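Local coordinates for NADH kinase POS5 (Saccharomyces cerevisiae, PDB 3AFO), which phosphorylates NADH, and less readily NAD(+), with ATP in mitochondria, making it a key source of the cellular reductant NADPH, at residues A[171-176]-A[355-360]; A[117-122]-A[141-146]. One frame throughout, in Å; residues are numbered along the deposited sequence.

In the fold
Contact 2 comes first along the chain, joining the neighbouring strands 117-122 and 142-146 of a five-stranded parallel sheet. Contact 1 follows in series: it opens just beyond helix 161-169 and closes far later, when the chain returns as strand 354-357 to pair with the start of strand 174-186. The two centres lie about 12 Å apart, and strand 354-357 belongs to contact 1 and also touches contact 2. Its Tyr355 O and Val357 N probably hydrogen-bond to Val142 N and Val142 O, while Val357 CB packs on Leu143 CD1. The C-terminal part of the chain is thereby tied to the N-terminal domain, linking an antiparallel sheet to the N-terminal end of strand 142-146.

Contact 1 (A[171-176]-A[355-360]); sequences SRAKCL and YCVAKT. With MPD ((4S)-2-methyl-2,4-pentanediol), chain E.
With SG of Cys175 placed anti to its carbonyl carbon (chi1 -70°) and CG1 of Val357 anti to its backbone N (chi1 -179°), the sulfur lies alongside CG2 of Val357 at 3.9 Å. The other valine branch, CG1, lies 4.2 Å from CB of Ala173. CB of Cys175 also meets CB of Tyr355, near the plane and at the edge of the tyrosine ring. Elsewhere the ring stacks with Phe24 and meets the ring of His177 with the planes at about 60°.

Cys175 and Val357 form an antiparallel non-hydrogen-bonded pair, with CA atoms only 4.1 Å apart. Next to it, Leu176 and Cys356 make the hydrogen-bonded pair, Leu176 N reaching Cys356 O at 2.8 Å and Cys356 N returning to Leu176 O. This is an antiparallel bridge in which the late strand 354-357 joins the first residues of strand 174-186, shortly after a Schellman motif with Ser171 as its C-prime residue has ended helix 161-169. Strand 33-36 borders the same strand, through backbone bonds of Ala173 and Cys175.

A third bond, from Ala358 N to Lys174 O, is almost straight and lies in the carbonyl plane. Beyond it a 2-methyl-2,4-pentanediol molecule, probably from the crystallisation liquor, bridges the segments: its O4 accepts from Lys174 N at 2.9 Å and donates to Ala358 O at 2.7 Å. The extended side chain of Lys174 ends in a salt bridge with Glu361, just past the second segment.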
loop_
_atom_site.group_PDB
_atom_site.type_symbol
_atom_site.label_atom_id
_atom_site.label_comp_id
_atom_site.label_asym_id
_atom_site.label_seq_id
_atom_site.Cartn_x
_atom_site.Cartn_y
_atom_site.Cartn_z
ATOM N N SER A 171 5.792 -25.526 -37.123
ATOM C CA SER A 171 6.835 -24.520 -36.834
ATOM C C SER A 171 6.408 -23.071 -37.112
ATOM O O SER A 171 7.238 -22.240 -37.492
ATOM C CB SER A 171 8.152 -24.851 -37.568
ATOM O OG SER A 171 8.691 -26.085 -37.128
ATOM N N ARG A 172 5.130 -22.757 -36.910
ATOM C CA ARG A 172 4.648 -21.371 -37.085
ATOM C C ARG A 172 4.257 -20.647 -35.775
ATOM O O ARG A 172 3.776 -19.511 -35.807
ATOM C CB ARG A 172 3.477 -21.315 -38.069
ATOM C CG ARG A 172 3.810 -21.833 -39.480
ATOM C CD ARG A 172 2.686 -21.505 -40.445
ATOM N NE ARG A 172 1.466 -22.252 -40.139
ATOM C CZ ARG A 172 1.154 -23.426 -40.685
ATOM N NH1 ARG A 172 1.971 -23.989 -41.570
ATOM N NH2 ARG A 172 0.027 -24.042 -40.346
ATOM N N ALA A 173 4.447 -21.307 -34.642
ATOM C CA ALA A 173 4.093 -20.714 -33.355
ATOM C C ALA A 173 5.246 -19.897 -32.787
ATOM O O ALA A 173 6.413 -20.083 -33.170
ATOM C CB ALA A 173 3.681 -21.793 -32.366
ATOM N N LYS A 174 4.907 -19.001 -31.861
ATOM C CA LYS A 174 5.899 -18.217 -31.130
ATOM C C LYS A 174 5.724 -18.416 -29.629
ATOM O O LYS A 174 4.614 -18.694 -29.159
ATOM C CB LYS A 174 5.792 -16.742 -31.496
ATOM C CG LYS A 174 6.386 -16.420 -32.859
ATOM C CD LYS A 174 6.236 -14.955 -33.189
ATOM C CE LYS A 174 6.712 -14.657 -34.590
ATOM N NZ LYS A 174 6.504 -13.210 -34.867
ATOM N N CYS A 175 6.825 -18.279 -28.893
ATOM C CA CYS A 175 6.856 -18.539 -27.459
ATOM C C CYS A 175 7.410 -17.343 -26.689
ATOM O O CYS A 175 8.297 -16.636 -27.179
ATOM C CB CYS A 175 7.752 -19.737 -27.161
ATOM S SG CYS A 175 7.098 -21.332 -27.699
ATOM N N LEU A 176 6.871 -17.148 -25.488
ATOM C CA LEU A 176 7.434 -16.254 -24.497
ATOM C C LEU A 176 8.373 -17.045 -23.596
ATOM O O LEU A 176 8.021 -18.126 -23.081
ATOM C CB LEU A 176 6.311 -15.636 -23.647
ATOM C CG LEU A 176 6.702 -14.864 -22.380
ATOM C CD1 LEU A 176 7.106 -13.420 -22.725
ATOM C CD2 LEU A 176 5.550 -14.898 -21.388
ATOM N N TYR A 355 9.720 -21.992 -22.141
ATOM C CA TYR A 355 9.125 -21.351 -23.302
ATOM C C TYR A 355 7.659 -21.724 -23.431
ATOM O O TYR A 355 7.316 -22.897 -23.640
ATOM C CB TYR A 355 9.885 -21.694 -24.579
ATOM C CG TYR A 355 11.292 -21.142 -24.633
ATOM C CD1 TYR A 355 11.580 -19.989 -25.364
ATOM C CD2 TYR A 355 12.333 -21.772 -23.953
ATOM C CE1 TYR A 355 12.872 -19.484 -25.421
ATOM C CE2 TYR A 355 13.622 -21.271 -24.001
ATOM C CZ TYR A 355 13.886 -20.129 -24.738
ATOM O OH TYR A 355 15.168 -19.631 -24.782
ATOM N N CYS A 356 6.800 -20.716 -23.307
ATOM C CA CYS A 356 5.366 -20.919 -23.354
ATOM C C CYS A 356 4.840 -20.370 -24.662
ATOM O O CYS A 356 5.031 -19.192 -24.964
ATOM C CB CYS A 356 4.683 -20.219 -22.169
ATOM S SG CYS A 356 5.269 -20.778 -20.569
ATOM N N VAL A 357 4.209 -21.239 -25.449
ATOM C CA VAL A 357 3.496 -20.829 -26.657
ATOM C C VAL A 357 2.550 -19.680 -26.317
ATOM O O VAL A 357 1.744 -19.788 -25.389
ATOM C CB VAL A 357 2.691 -22.005 -27.259
ATOM C CG1 VAL A 357 1.959 -21.583 -28.539
ATOM C CG2 VAL A 357 3.616 -23.178 -27.546
ATOM N N ALA A 358 2.674 -18.597 -27.081
ATOM C CA ALA A 358 1.865 -17.391 -26.922
ATOM C C ALA A 358 0.779 -17.290 -27.994
ATOM O O ALA A 358 0.931 -17.818 -29.103
ATOM C CB ALA A 358 2.763 -16.164 -26.978
ATOM N N LYS A 359 -0.300 -16.580 -27.668
ATOM C CA LYS A 359 -1.427 -16.399 -28.586
ATOM C C LYS A 359 -1.266 -15.196 -29.522
ATOM O O LYS A 359 -1.479 -15.308 -30.731
ATOM C CB LYS A 359 -2.733 -16.282 -27.803
ATOM C CG LYS A 359 -3.979 -16.248 -28.687
ATOM C CD LYS A 359 -5.235 -16.347 -27.858
ATOM C CE LYS A 359 -6.461 -16.184 -28.738
ATOM N NZ LYS A 359 -7.677 -16.009 -27.916
ATOM N N THR A 360 -0.908 -14.047 -28.952
ATOM C CA THR A 360 -0.692 -12.811 -29.702
ATOM C C THR A 360 0.637 -12.239 -29.239
ATOM O O THR A 360 1.271 -12.795 -28.342
ATOM C CB THR A 360 -1.809 -11.748 -29.420
ATOM O OG1 THR A 360 -1.763 -11.342 -28.038
ATOM C CG2 THR A 360 -3.193 -12.299 -29.734
HETATM C C1 MPD E . 2.283 -16.320 -33.938
HETATM C C2 MPD E . 1.258 -16.060 -32.833
HETATM O O2 MPD E . 1.960 -15.737 -31.599
HETATM C CM MPD E . 0.433 -14.847 -33.244
HETATM C C3 MPD E . 0.353 -17.276 -32.588
HETATM C C4 MPD E . 1.097 -18.616 -32.498
HETATM O O4 MPD E . 2.023 -18.611 -31.425
HETATM C C5 MPD E . 0.132 -19.796 -32.364
#

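Contact 2 (A[117-122]-A[141-146]); sequences LLVTLG and PVLAFA
Two parallel strands, inclined by 13°, pair from Leu118-Val142 to Gly122-Ala146 and are joined by a ladder of five backbone hydrogen bonds. Leu118 gives its N to Pro141 O and takes Leu143 N on its O; Thr120 does the same with Leu143 O and Phe145 N, and Gly122 N closes the ladder on Phe145 O at 3.1 Å.

At the start of the ladder the side chains of Leu117 and Pro141 cross at about a right angle, with Leu117 CD1 3.9 Å from Pro141 CB. Leu118 and Val142 run side by side, CD2 to CG2 at 4.0 Å. On the other face, CG2 of Val119 lies against CB of Leu143, while its CG1 sits at the edge of the Phe145 ring, 4.0 Å from CD2. Leu121 CD2 comes obliquely to within 3.9 Å of Phe145 CD2.

Thr120 holds OG1 between its backbone N and carbonyl carbon (chi1 60°), which brings the hydroxyl to 3.4 Å from Ala144 CB and within 2.7 Å of a water. That water donates to Phe145 O, so this carbonyl is held by both the water and Gly122 N.

Leu118, Thr120 and Ala144 pack under helix 124-132, whereas Leu117, Leu143 and Phe145 meet helix 161-169; both sides of the sheet are thus covered. Strand 43-48 flanks the far edge of 117-122. Strand, helix and strand form a beta-alpha-beta crossover of the alpha/beta N-terminal domain, and Gly122, ending the first strand, opens the GGDG sequence characteristic of NAD kinases.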
loop_
_atom_site.group_PDB
_atom_site.type_symbol
_atom_site.label_atom_id
_atom_site.label_comp_id
_atom_site.label_asym_id
_atom_site.label_seq_id
_atom_site.Cartn_x
_atom_site.Cartn_y
_atom_site.Cartn_z
ATOM N N LEU A 117 7.221 -31.882 -26.328
ATOM C CA LEU A 117 6.254 -30.830 -26.060
ATOM C C LEU A 117 5.393 -31.206 -24.865
ATOM O O LEU A 117 4.880 -32.327 -24.787
ATOM C CB LEU A 117 5.367 -30.594 -27.289
ATOM C CG LEU A 117 4.245 -29.549 -27.214
ATOM C CD1 LEU A 117 4.798 -28.153 -27.392
ATOM C CD2 LEU A 117 3.171 -29.825 -28.265
ATOM N N LEU A 118 5.258 -30.264 -23.934
ATOM C CA LEU A 118 4.354 -30.387 -22.805
ATOM C C LEU A 118 3.043 -29.677 -23.140
ATOM O O LEU A 118 3.050 -28.500 -23.489
ATOM C CB LEU A 118 4.989 -29.803 -21.522
ATOM C CG LEU A 118 4.083 -29.597 -20.287
ATOM C CD1 LEU A 118 3.518 -30.917 -19.760
ATOM C CD2 LEU A 118 4.797 -28.825 -19.162
ATOM N N VAL A 119 1.929 -30.409 -23.047
ATOM C CA VAL A 119 0.597 -29.850 -23.236
ATOM C C VAL A 119 -0.158 -29.967 -21.907
ATOM O O VAL A 119 -0.281 -31.054 -21.357
ATOM C CB VAL A 119 -0.197 -30.582 -24.353
ATOM C CG1 VAL A 119 -1.641 -30.086 -24.395
ATOM C CG2 VAL A 119 0.468 -30.380 -25.740
ATOM N N THR A 120 -0.644 -28.839 -21.394
ATOM C CA THR A 120 -1.384 -28.818 -20.131
ATOM C C THR A 120 -2.876 -28.520 -20.353
ATOM O O THR A 120 -3.245 -27.672 -21.164
ATOM C CB THR A 120 -0.780 -27.798 -19.125
ATOM O OG1 THR A 120 -0.827 -26.503 -19.709
ATOM C CG2 THR A 120 0.683 -28.144 -18.806
ATOM N N LEU A 121 -3.718 -29.245 -19.628
ATOM C CA LEU A 121 -5.158 -29.089 -19.716
ATOM C C LEU A 121 -5.714 -28.778 -18.316
ATOM O O LEU A 121 -5.883 -29.668 -17.488
ATOM C CB LEU A 121 -5.789 -30.365 -20.298
ATOM C CG LEU A 121 -5.274 -30.835 -21.661
ATOM C CD1 LEU A 121 -5.772 -32.229 -21.944
ATOM C CD2 LEU A 121 -5.666 -29.898 -22.799
ATOM N N GLY A 122 -5.960 -27.500 -18.047
ATOM C CA GLY A 122 -6.402 -27.105 -16.717
ATOM C C GLY A 122 -6.170 -25.642 -16.428
ATOM O O GLY A 122 -6.627 -24.776 -17.175
ATOM N N PRO A 141 9.034 -26.948 -24.805
ATOM C CA PRO A 141 8.023 -25.911 -25.007
ATOM C C PRO A 141 6.699 -26.309 -24.361
ATOM O O PRO A 141 6.376 -27.505 -24.297
ATOM C CB PRO A 141 7.872 -25.865 -26.526
ATOM C CG PRO A 141 9.147 -26.424 -27.056
ATOM C CD PRO A 141 9.633 -27.400 -26.074
ATOM N N VAL A 142 5.951 -25.317 -23.881
ATOM C CA VAL A 142 4.717 -25.563 -23.122
ATOM C C VAL A 142 3.501 -24.990 -23.843
ATOM O O VAL A 142 3.436 -23.789 -24.126
ATOM C CB VAL A 142 4.796 -24.964 -21.689
ATOM C CG1 VAL A 142 3.526 -25.289 -20.886
ATOM C CG2 VAL A 142 6.033 -25.478 -20.955
ATOM N N LEU A 143 2.544 -25.863 -24.141
ATOM C CA LEU A 143 1.303 -25.480 -24.806
ATOM C C LEU A 143 0.180 -25.628 -23.798
ATOM O O LEU A 143 -0.129 -26.736 -23.364
ATOM C CB LEU A 143 1.024 -26.372 -26.035
ATOM C CG LEU A 143 -0.262 -26.063 -26.824
ATOM C CD1 LEU A 143 -0.354 -24.594 -27.203
ATOM C CD2 LEU A 143 -0.437 -26.967 -28.071
ATOM N N ALA A 144 -0.420 -24.496 -23.431
ATOM C CA ALA A 144 -1.291 -24.456 -22.273
ATOM C C ALA A 144 -2.731 -24.104 -22.660
ATOM O O ALA A 144 -2.994 -23.034 -23.220
ATOM C CB ALA A 144 -0.735 -23.472 -21.237
ATOM N N PHE A 145 -3.652 -25.019 -22.369
ATOM C CA PHE A 145 -5.077 -24.799 -22.634
ATOM C C PHE A 145 -5.860 -24.651 -21.344
ATOM O O PHE A 145 -5.756 -25.485 -20.449
ATOM C CB PHE A 145 -5.678 -25.964 -23.426
ATOM C CG PHE A 145 -5.140 -26.097 -24.824
ATOM C CD1 PHE A 145 -5.558 -25.237 -25.828
ATOM C CD2 PHE A 145 -4.242 -27.117 -25.139
ATOM C CE1 PHE A 145 -5.072 -25.371 -27.134
ATOM C CE2 PHE A 145 -3.759 -27.261 -26.431
ATOM C CZ PHE A 145 -4.168 -26.386 -27.430
ATOM N N ALA A 146 -6.667 -23.599 -21.272
ATOM C CA ALA A 146 -7.469 -23.295 -20.086
ATOM C C ALA A 146 -8.784 -24.067 -20.061
ATOM O O ALA A 146 -9.632 -23.911 -20.951
ATOM C CB ALA A 146 -7.736 -21.810 -20.015
HETATM O O HOH W 1 -3.096 -25.309 -18.827
#